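Local coordinates for protein export chaperone SatS (Mycobacterium tuberculosis H37Rv, PDB 6DNM) that acts as a chaperone for the SecA2 protein export pathway, this structure being that of its C-terminal domain, at residues T76-D79 with I80-A84; A142-T145 with T146-L149; R174-E177 with K178-F182. All coordinates share one frame; numbering follows the deposited sequence.

Interaction 1 (T76-D79 with I80-A84); sequences TYDD and IRTAA
Y77, D78 and D79 stand one helical turn ahead of R81, T82 and A83, and their carbonyl groups open the alpha-helical i to i+4 bonding of helix 77-86, whose first two turns these residues form. Among the backbone bonds, R81 N reaches Y77 O at 3.0 Å with an N-H...O angle of 166°, and A83 N reaches D79 O at 3.0 Å. Between them D78 O accepts twice: T82 N lies 2.9 Å from it and T82 OG1 2.8 Å, and the two donors approach from opposite faces of the carbonyl plane. The hydroxyl can do this because chi1 of T82 (-57°) turns OG1 back beside its own backbone N, over the preceding turn. Two further polar groups bond outside the helix: D79 OD2 accepts from V5 N, and Y77 OH is hydrogen-bonded to H69 NE2.

Charge pairing takes up the outer face. D78 and R81 form a salt bridge in which OD1 faces NH2, with the carboxylate and guanidinium planes turned 63° apart; the modelled separation is very short and the N-H points poorly, so its exact length is doubtful. NE of R81 has a second acid partner, E66, which ties this face of the helix to the chain after helix 56-63.

Apolar contact lies on the buried face. The Y77 ring is met obliquely by I80 CD1, while I80 also packs on F12 and W13 of helix 12-16 and both residues touch L63. Across the turn, Y77 CD1 and I80 CD1 are 4.3 Å apart.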
ATOM      1  N   THR A  76      11.590  11.499  13.573  1.00 15.79           N
ATOM      2  CA  THR A  76      11.782  12.337  12.398  1.00 15.60           C
ATOM      3  C   THR A  76      10.485  12.935  11.879  1.00 16.20           C
ATOM      4  O   THR A  76      10.503  13.607  10.841  1.00 17.67           O
ATOM      5  CB  THR A  76      12.466  11.539  11.283  1.00 17.38           C
ATOM      6  OG1 THR A  76      11.876  10.234  11.202  1.00 17.24           O
ATOM      7  CG2 THR A  76      13.953  11.417  11.554  1.00 18.76           C
ATOM      8  N   TYR A  77       9.356  12.705  12.560  1.00 16.02           N
ATOM      9  CA  TYR A  77       8.110  13.276  12.063  1.00 15.17           C
ATOM     10  C   TYR A  77       8.151  14.801  12.073  1.00 15.89           C
ATOM     11  O   TYR A  77       7.637  15.451  11.156  1.00 16.05           O
ATOM     12  CB  TYR A  77       6.897  12.753  12.838  1.00 16.07           C
ATOM     13  CG  TYR A  77       5.618  13.275  12.223  1.00 16.41           C
ATOM     14  CD1 TYR A  77       5.110  12.714  11.060  1.00 17.65           C
ATOM     15  CD2 TYR A  77       4.958  14.379  12.766  1.00 17.27           C
ATOM     16  CE1 TYR A  77       3.961  13.205  10.470  1.00 18.22           C
ATOM     17  CE2 TYR A  77       3.799  14.880  12.188  1.00 17.95           C
ATOM     18  CZ  TYR A  77       3.309  14.284  11.032  1.00 17.85           C
ATOM     19  OH  TYR A  77       2.163  14.755  10.433  1.00 19.05           O
ATOM     20  N   ASP A  78       8.763  15.389  13.092  1.00 17.39           N
ATOM     21  CA  ASP A  78       8.860  16.845  13.164  1.00 20.76           C
ATOM     22  C   ASP A  78       9.589  17.431  11.968  1.00 18.74           C
ATOM     23  O   ASP A  78       9.276  18.519  11.567  1.00 18.51           O
ATOM     24  CB  ASP A  78       9.485  17.320  14.471  1.00 26.68           C
ATOM     25  CG  ASP A  78       9.128  18.778  14.798  1.00 34.38           C
ATOM     26  OD1 ASP A  78       7.956  19.043  15.148  1.00 37.81           O
ATOM     27  OD2 ASP A  78      10.007  19.641  14.715  1.00 37.06           O
ATOM     28  N   ASP A  79      10.542  16.697  11.404  1.00 19.29           N
ATOM     29  CA  ASP A  79      11.214  17.152  10.188  1.00 18.98           C
ATOM     30  C   ASP A  79      10.232  17.266   9.028  1.00 16.55           C
ATOM     31  O   ASP A  79      10.324  18.190   8.214  1.00 15.76           O
ATOM     32  CB  ASP A  79      12.349  16.193   9.819  1.00 22.84           C
ATOM     33  CG  ASP A  79      13.605  16.414  10.646  1.00 29.35           C
ATOM     34  OD1 ASP A  79      13.654  17.375  11.444  1.00 32.33           O
ATOM     35  OD2 ASP A  79      14.555  15.621  10.488  1.00 30.99           O
ATOM     36  N   ILE A  80       9.294  16.323   8.929  1.00 14.92           N
ATOM     37  CA  ILE A  80       8.283  16.387   7.877  1.00 14.16           C
ATOM     38  C   ILE A  80       7.368  17.584   8.085  1.00 14.81           C
ATOM     39  O   ILE A  80       7.116  18.361   7.156  1.00 15.71           O
ATOM     40  CB  ILE A  80       7.490  15.071   7.805  1.00 14.92           C
ATOM     41  CG1 ILE A  80       8.426  13.908   7.449  1.00 15.50           C
ATOM     42  CG2 ILE A  80       6.332  15.209   6.810  1.00 16.33           C
ATOM     43  CD1 ILE A  80       7.828  12.539   7.676  1.00 16.48           C
ATOM     44  N   ARG A  81       6.853  17.744   9.306  1.00 15.00           N
ATOM     45  CA  ARG A  81       5.928  18.837   9.585  1.00 15.33           C
ATOM     46  C   ARG A  81       6.597  20.186   9.368  1.00 16.24           C
ATOM     47  O   ARG A  81       5.999  21.095   8.778  1.00 16.37           O
ATOM     48  CB  ARG A  81       5.398  18.711  11.017  1.00 17.32           C
ATOM     49  CG  ARG A  81       4.448  19.832  11.419  1.00 19.94           C
ATOM     50  CD  ARG A  81       3.767  19.540  12.743  1.00 24.89           C
ATOM     51  NE  ARG A  81       4.725  19.444  13.840  1.00 29.71           N
ATOM     52  CZ  ARG A  81       5.025  20.448  14.657  1.00 33.91           C
ATOM     53  NH1 ARG A  81       4.447  21.632  14.497  1.00 35.64           N
ATOM     54  NH2 ARG A  81       5.908  20.271  15.630  1.00 35.00           N
ATOM     55  N   THR A  82       7.847  20.327   9.823  1.00 16.37           N
ATOM     56  CA  THR A  82       8.584  21.576   9.648  1.00 17.69           C
ATOM     57  C   THR A  82       8.864  21.857   8.175  1.00 16.26           C
ATOM     58  O   THR A  82       8.810  23.010   7.736  1.00 16.29           O
ATOM     59  CB  THR A  82       9.895  21.523  10.444  1.00 20.50           C
ATOM     60  OG1 THR A  82       9.609  21.275  11.827  1.00 25.13           O
ATOM     61  CG2 THR A  82      10.637  22.832  10.330  1.00 23.19           C
ATOM     62  N   ALA A  83       9.165  20.821   7.392  1.00 15.50           N
ATOM     63  CA  ALA A  83       9.325  21.032   5.957  1.00 15.01           C
ATOM     64  C   ALA A  83       8.017  21.492   5.327  1.00 14.76           C
ATOM     65  O   ALA A  83       8.014  22.367   4.451  1.00 16.27           O
ATOM     66  CB  ALA A  83       9.837  19.756   5.285  1.00 14.89           C
ATOM     67  N   ALA A  84       6.896  20.889   5.737  1.00 15.01           N
ATOM     68  CA  ALA A  84       5.598  21.320   5.229  1.00 16.37           C
ATOM     69  C   ALA A  84       5.339  22.789   5.550  1.00 17.97           C
ATOM     70  O   ALA A  84       4.918  23.562   4.679  1.00 18.40           O
ATOM     71  CB  ALA A  84       4.492  20.436   5.805  1.00 18.41           C
TER

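Interaction 2 (A142-T145 with T146-L149); sequences ALET and TRPL
E144 and R147 lay their side chains next to each other, pointing the same way, and meet through a single carboxylate oxygen. OE1 of E144 lies 2.9 Å from R147 NE and 3.0 Å from R147 NH1, so the arginine offers its NE side while one oxygen takes both hydrogens. Neither bond is straight, with N-H...O angles of 148° and 139°, as expected when two donors converge on one acceptor. OE1 sits at the edge of the guanidinium and close to its plane; both nitrogens, however, reach it from the same face of the carboxylate, and the two flat groups are tilted 24° to each other. Chain shape accounts for the match: the glutamate is extended beyond CG, and the arginine runs extended from CG to NE.

The backbone beneath this pair is a type I beta turn from E144 to R147, linking helix 138-142 to helix 148-157, and R147 occupies the N-cap position of the latter. R147 N closes the turn on E144 O at 3.1 Å. Thus the salt bridge joins the first and last residues of the turn, while T145 and T146, its two central residues, are exposed.

On the buried side the turn brings L149 back toward A142 and L143. The CD2 methyl of L149 reaches A142 CB and also L143 CD2, at 4.5 Å in each case, which is light apolar contact. L143 continues onto V124 and R128 of helix 117-134, whereas L149 packs on L179 of helix 170-185.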
ATOM      1  N   ALA A 142      -6.744 -14.778   3.254  1.00 17.18           N
ATOM      2  CA  ALA A 142      -7.104 -14.867   1.842  1.00 16.95           C
ATOM      3  C   ALA A 142      -5.954 -15.401   1.000  1.00 15.68           C
ATOM      4  O   ALA A 142      -6.182 -16.063  -0.021  1.00 16.20           O
ATOM      5  CB  ALA A 142      -7.536 -13.496   1.320  1.00 18.18           C
ATOM      6  N   LEU A 143      -4.720 -15.136   1.409  1.00 15.35           N
ATOM      7  CA  LEU A 143      -3.552 -15.556   0.651  1.00 14.89           C
ATOM      8  C   LEU A 143      -3.032 -16.930   1.067  1.00 14.90           C
ATOM      9  O   LEU A 143      -1.997 -17.363   0.555  1.00 16.42           O
ATOM     10  CB  LEU A 143      -2.449 -14.491   0.736  1.00 15.93           C
ATOM     11  CG  LEU A 143      -2.790 -13.139   0.097  1.00 17.57           C
ATOM     12  CD1 LEU A 143      -1.618 -12.180   0.224  1.00 18.13           C
ATOM     13  CD2 LEU A 143      -3.224 -13.289  -1.372  1.00 18.82           C
ATOM     14  N   GLU A 144      -3.731 -17.628   1.963  1.00 14.96           N
ATOM     15  CA  GLU A 144      -3.367 -19.005   2.285  1.00 16.61           C
ATOM     16  C   GLU A 144      -3.387 -19.835   1.009  1.00 15.42           C
ATOM     17  O   GLU A 144      -4.306 -19.715   0.192  1.00 15.76           O
ATOM     18  CB  GLU A 144      -4.350 -19.582   3.305  1.00 17.66           C
ATOM     19  CG  GLU A 144      -4.192 -19.009   4.709  1.00 19.13           C
ATOM     20  CD  GLU A 144      -5.320 -19.410   5.666  1.00 20.57           C
ATOM     21  OE1 GLU A 144      -6.367 -19.932   5.218  1.00 21.24           O
ATOM     22  OE2 GLU A 144      -5.165 -19.182   6.884  1.00 22.63           O
ATOM     23  N   THR A 145      -2.353 -20.657   0.816  1.00 16.50           N
ATOM     24  CA  THR A 145      -2.205 -21.339  -0.465  1.00 18.07           C
ATOM     25  C   THR A 145      -3.164 -22.508  -0.635  1.00 19.49           C
ATOM     26  O   THR A 145      -3.196 -23.106  -1.718  1.00 22.32           O
ATOM     27  CB  THR A 145      -0.759 -21.791  -0.684  1.00 19.42           C
ATOM     28  OG1 THR A 145      -0.368 -22.662   0.382  1.00 21.58           O
ATOM     29  CG2 THR A 145       0.180 -20.581  -0.735  1.00 20.96           C
ATOM     30  N   THR A 146      -3.935 -22.844   0.403  1.00 17.27           N
ATOM     31  CA  THR A 146      -5.015 -23.815   0.259  1.00 18.14           C
ATOM     32  C   THR A 146      -6.174 -23.237  -0.538  1.00 17.35           C
ATOM     33  O   THR A 146      -6.921 -23.988  -1.168  1.00 18.95           O
ATOM     34  CB  THR A 146      -5.520 -24.220   1.644  1.00 19.98           C
ATOM     35  OG1 THR A 146      -5.704 -23.042   2.437  1.00 23.20           O
ATOM     36  CG2 THR A 146      -4.541 -25.166   2.336  1.00 21.58           C
ATOM     37  N   ARG A 147      -6.348 -21.913  -0.517  1.00 14.77           N
ATOM     38  CA  ARG A 147      -7.544 -21.299  -1.070  1.00 14.72           C
ATOM     39  C   ARG A 147      -7.334 -20.921  -2.527  1.00 14.01           C
ATOM     40  O   ARG A 147      -6.202 -20.680  -2.960  1.00 14.57           O
ATOM     41  CB  ARG A 147      -7.886 -20.045  -0.276  1.00 15.07           C
ATOM     42  CG  ARG A 147      -8.175 -20.312   1.176  1.00 16.71           C
ATOM     43  CD  ARG A 147      -8.496 -19.031   1.897  1.00 17.86           C
ATOM     44  NE  ARG A 147      -8.455 -19.236   3.340  1.00 18.34           N
ATOM     45  CZ  ARG A 147      -9.526 -19.443   4.099  1.00 17.93           C
ATOM     46  NH1 ARG A 147      -9.382 -19.631   5.407  1.00 19.13           N
ATOM     47  NH2 ARG A 147     -10.733 -19.467   3.555  1.00 17.75           N
ATOM     48  N   PRO A 148      -8.424 -20.830  -3.306  1.00 13.17           N
ATOM     49  CA  PRO A 148      -8.280 -20.494  -4.737  1.00 14.25           C
ATOM     50  C   PRO A 148      -7.421 -19.267  -5.013  1.00 13.61           C
ATOM     51  O   PRO A 148      -6.503 -19.322  -5.843  1.00 13.44           O
ATOM     52  CB  PRO A 148      -9.737 -20.318  -5.192  1.00 14.51           C
ATOM     53  CG  PRO A 148     -10.503 -21.266  -4.310  1.00 14.88           C
ATOM     54  CD  PRO A 148      -9.804 -21.233  -2.963  1.00 14.73           C
ATOM     55  N   LEU A 149      -7.675 -18.154  -4.322  1.00 13.28           N
ATOM     56  CA  LEU A 149      -6.888 -16.950  -4.567  1.00 13.31           C
ATOM     57  C   LEU A 149      -5.434 -17.140  -4.141  1.00 12.58           C
ATOM     58  O   LEU A 149      -4.514 -16.783  -4.881  1.00 12.80           O
ATOM     59  CB  LEU A 149      -7.508 -15.753  -3.853  1.00 14.29           C
ATOM     60  CG  LEU A 149      -6.730 -14.449  -4.014  1.00 14.31           C
ATOM     61  CD1 LEU A 149      -6.678 -14.010  -5.470  1.00 14.23           C
ATOM     62  CD2 LEU A 149      -7.341 -13.363  -3.150  1.00 15.52           C
TER

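Interaction 3 (R174-E177 with K178-F182); sequences REWE and KLERF
W176 packs against L179 and E180 on the inner side of helix 170-185, an amphipathic alpha-helix in which i to i+4 backbone bonds join the two segments. L179 CD2 comes obliquely to the six-membered part of the indole, 4.1 Å from W176 CZ3, and one face of the ring system carries E180 CB near its rim. NE1 of W176 makes a weak bond to E180 OE1 at 3.1 Å, bent to 132°, the ring and carboxylate planes lying 66° apart. Helices 104-110, 117-134 and 148-157 enclose this side: W176 meets F108, L127 and L149.

The outer side is looser and polar. R174 and K178 run alongside each other, with R174 NH2 3.7 Å from K178 CD. Their charged ends stay apart, R174 NH2 lying 6.0 Å from K178 NZ. R181 bends at chi3 (-66°) and folds its guanidinium back along the helix, laying one face over E177 O, an acceptor already taken by R181 N. A water in the guanidinium plane then bridges one turn further back, accepting from R181 NH2 at 3.0 Å and donating to R174 O at 2.8 Å.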
ATOM      1  N   ARG A 174     -13.924 -14.108  -6.815  1.00 16.42           N
ATOM      2  CA  ARG A 174     -14.769 -13.795  -5.668  1.00 18.55           C
ATOM      3  C   ARG A 174     -13.926 -13.474  -4.444  1.00 16.56           C
ATOM      4  O   ARG A 174     -14.202 -12.507  -3.721  1.00 17.69           O
ATOM      5  CB  ARG A 174     -15.675 -14.993  -5.382  1.00 23.30           C
ATOM      6  CG  ARG A 174     -16.970 -14.677  -4.666  1.00 30.66           C
ATOM      7  CD  ARG A 174     -16.803 -14.622  -3.150  1.00 35.77           C
ATOM      8  NE  ARG A 174     -16.417 -15.895  -2.544  1.00 39.27           N
ATOM      9  CZ  ARG A 174     -15.568 -15.998  -1.525  1.00 40.81           C
ATOM     10  NH1 ARG A 174     -15.264 -17.189  -1.024  1.00 41.00           N
ATOM     11  NH2 ARG A 174     -15.026 -14.904  -1.002  1.00 41.61           N
ATOM     12  N   GLU A 175     -12.876 -14.261  -4.208  1.00 14.66           N
ATOM     13  CA  GLU A 175     -12.029 -14.020  -3.049  1.00 14.79           C
ATOM     14  C   GLU A 175     -11.251 -12.718  -3.202  1.00 14.60           C
ATOM     15  O   GLU A 175     -11.100 -11.960  -2.234  1.00 15.05           O
ATOM     16  CB  GLU A 175     -11.119 -15.230  -2.815  1.00 15.34           C
ATOM     17  CG  GLU A 175     -11.914 -16.444  -2.297  1.00 16.58           C
ATOM     18  CD  GLU A 175     -11.147 -17.753  -2.285  1.00 18.10           C
ATOM     19  OE1 GLU A 175      -9.948 -17.768  -2.618  1.00 17.45           O
ATOM     20  OE2 GLU A 175     -11.759 -18.787  -1.918  1.00 21.28           O
ATOM     21  N   TRP A 176     -10.793 -12.411  -4.418  1.00 14.34           N
ATOM     22  CA  TRP A 176     -10.103 -11.141  -4.626  1.00 13.72           C
ATOM     23  C   TRP A 176     -11.041  -9.970  -4.390  1.00 14.55           C
ATOM     24  O   TRP A 176     -10.654  -8.968  -3.777  1.00 14.78           O
ATOM     25  CB  TRP A 176      -9.521 -11.050  -6.035  1.00 13.89           C
ATOM     26  CG  TRP A 176      -8.971  -9.683  -6.268  1.00 14.70           C
ATOM     27  CD1 TRP A 176      -9.564  -8.664  -6.958  1.00 16.64           C
ATOM     28  CD2 TRP A 176      -7.743  -9.160  -5.756  1.00 16.67           C
ATOM     29  NE1 TRP A 176      -8.772  -7.543  -6.922  1.00 18.47           N
ATOM     30  CE2 TRP A 176      -7.648  -7.822  -6.188  1.00 18.25           C
ATOM     31  CE3 TRP A 176      -6.709  -9.697  -4.986  1.00 18.09           C
ATOM     32  CZ2 TRP A 176      -6.559  -7.020  -5.880  1.00 20.65           C
ATOM     33  CZ3 TRP A 176      -5.634  -8.900  -4.680  1.00 20.78           C
ATOM     34  CH2 TRP A 176      -5.565  -7.575  -5.123  1.00 21.25           C
ATOM     35  N   GLU A 177     -12.277 -10.067  -4.892  1.00 15.60           N
ATOM     36  CA  GLU A 177     -13.233  -8.981  -4.700  1.00 16.29           C
ATOM     37  C   GLU A 177     -13.465  -8.709  -3.222  1.00 16.58           C
ATOM     38  O   GLU A 177     -13.550  -7.548  -2.808  1.00 16.13           O
ATOM     39  CB  GLU A 177     -14.544  -9.309  -5.411  1.00 17.16           C
ATOM     40  CG  GLU A 177     -14.433  -9.174  -6.913  1.00 19.00           C
ATOM     41  CD  GLU A 177     -15.655  -9.670  -7.658  1.00 24.42           C
ATOM     42  OE1 GLU A 177     -16.412 -10.490  -7.100  1.00 26.43           O
ATOM     43  OE2 GLU A 177     -15.849  -9.227  -8.805  1.00 27.42           O
ATOM     44  N   LYS A 178     -13.556  -9.767  -2.415  1.00 17.36           N
ATOM     45  CA  LYS A 178     -13.728  -9.597  -0.977  1.00 18.49           C
ATOM     46  C   LYS A 178     -12.499  -8.939  -0.366  1.00 17.19           C
ATOM     47  O   LYS A 178     -12.611  -8.058   0.494  1.00 18.33           O
ATOM     48  CB  LYS A 178     -13.990 -10.962  -0.335  1.00 23.70           C
ATOM     49  CG  LYS A 178     -14.534 -10.910   1.071  1.00 28.87           C
ATOM     50  CD  LYS A 178     -15.459 -12.096   1.316  1.00 33.07           C
ATOM     51  CE  LYS A 178     -15.991 -12.129   2.745  1.00 35.55           C
ATOM     52  NZ  LYS A 178     -16.755 -10.902   3.120  1.00 37.03           N
ATOM     53  N   LEU A 179     -11.315  -9.338  -0.825  1.00 15.58           N
ATOM     54  CA  LEU A 179     -10.086  -8.755  -0.309  1.00 16.38           C
ATOM     55  C   LEU A 179      -9.965  -7.284  -0.692  1.00 16.16           C
ATOM     56  O   LEU A 179      -9.558  -6.455   0.132  1.00 16.57           O
ATOM     57  CB  LEU A 179      -8.898  -9.578  -0.802  1.00 17.85           C
ATOM     58  CG  LEU A 179      -7.523  -9.247  -0.231  1.00 19.43           C
ATOM     59  CD1 LEU A 179      -7.526  -9.332   1.294  1.00 20.71           C
ATOM     60  CD2 LEU A 179      -6.487 -10.171  -0.826  1.00 18.38           C
ATOM     61  N   GLU A 180     -10.334  -6.930  -1.931  1.00 15.24           N
ATOM     62  CA  GLU A 180     -10.272  -5.528  -2.330  1.00 16.61           C
ATOM     63  C   GLU A 180     -11.271  -4.682  -1.547  1.00 16.52           C
ATOM     64  O   GLU A 180     -10.971  -3.527  -1.220  1.00 17.56           O
ATOM     65  CB  GLU A 180     -10.432  -5.369  -3.850  1.00 18.88           C
ATOM     66  CG  GLU A 180     -10.097  -3.948  -4.318  1.00 20.72           C
ATOM     67  CD  GLU A 180      -9.822  -3.808  -5.817  1.00 24.10           C
ATOM     68  OE1 GLU A 180     -10.012  -4.774  -6.592  1.00 24.64           O
ATOM     69  OE2 GLU A 180      -9.409  -2.695  -6.212  1.00 25.40           O
ATOM     70  N   ARG A 181     -12.442  -5.243  -1.206  1.00 16.65           N
ATOM     71  CA  ARG A 181     -13.376  -4.531  -0.336  1.00 17.83           C
ATOM     72  C   ARG A 181     -12.773  -4.300   1.042  1.00 17.77           C
ATOM     73  O   ARG A 181     -12.942  -3.224   1.631  1.00 18.41           O
ATOM     74  CB  ARG A 181     -14.692  -5.303  -0.217  1.00 20.25           C
ATOM     75  CG  ARG A 181     -15.597  -5.206  -1.437  1.00 22.00           C
ATOM     76  CD  ARG A 181     -17.001  -5.724  -1.122  1.00 24.34           C
ATOM     77  NE  ARG A 181     -17.029  -7.158  -0.822  1.00 26.70           N
ATOM     78  CZ  ARG A 181     -17.137  -8.122  -1.734  1.00 28.40           C
ATOM     79  NH1 ARG A 181     -17.223  -7.823  -3.024  1.00 30.00           N
ATOM     80  NH2 ARG A 181     -17.164  -9.394  -1.353  1.00 28.04           N
ATOM     81  N   PHE A 182     -12.051  -5.295   1.570  1.00 17.19           N
ATOM     82  CA  PHE A 182     -11.359  -5.100   2.842  1.00 17.08           C
ATOM     83  C   PHE A 182     -10.353  -3.959   2.746  1.00 16.73           C
ATOM     84  O   PHE A 182     -10.303  -3.080   3.613  1.00 16.58           O
ATOM     85  CB  PHE A 182     -10.661  -6.387   3.285  1.00 18.57           C
ATOM     86  CG  PHE A 182      -9.717  -6.177   4.432  1.00 19.56           C
ATOM     87  CD1 PHE A 182     -10.206  -6.010   5.718  1.00 21.27           C
ATOM     88  CD2 PHE A 182      -8.349  -6.080   4.218  1.00 20.35           C
ATOM     89  CE1 PHE A 182      -9.346  -5.782   6.777  1.00 21.54           C
ATOM     90  CE2 PHE A 182      -7.481  -5.860   5.270  1.00 21.30           C
ATOM     91  CZ  PHE A 182      -7.984  -5.705   6.555  1.00 21.72           C
TER
HETATM   92  O   HOH W   1     -16.786 -11.614  -3.303  1.00 25.69           O

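In the fold
The three contacts fall on two opposite sides of the molecule's centre. Interaction 1 lies across that centre from the others, its own centre about 41 Å from that of interaction 2 and about 36 Å from that of interaction 3, with the nearest atoms still about 27 and 23 Å away. Interactions 2 and 3, with centres about 12 Å apart, touch directly in the helical end. There E175 OE1 probably accepts from L149 N at 2.9 Å, so an acid of helix 170-185 meets the first turn of helix 148-157, and L149 CD2 lies 3.8 Å from W176 N. The mixed beta-sheet formed by strands 19-24, 29-37, 40-43 and 98-100 belongs to neither group.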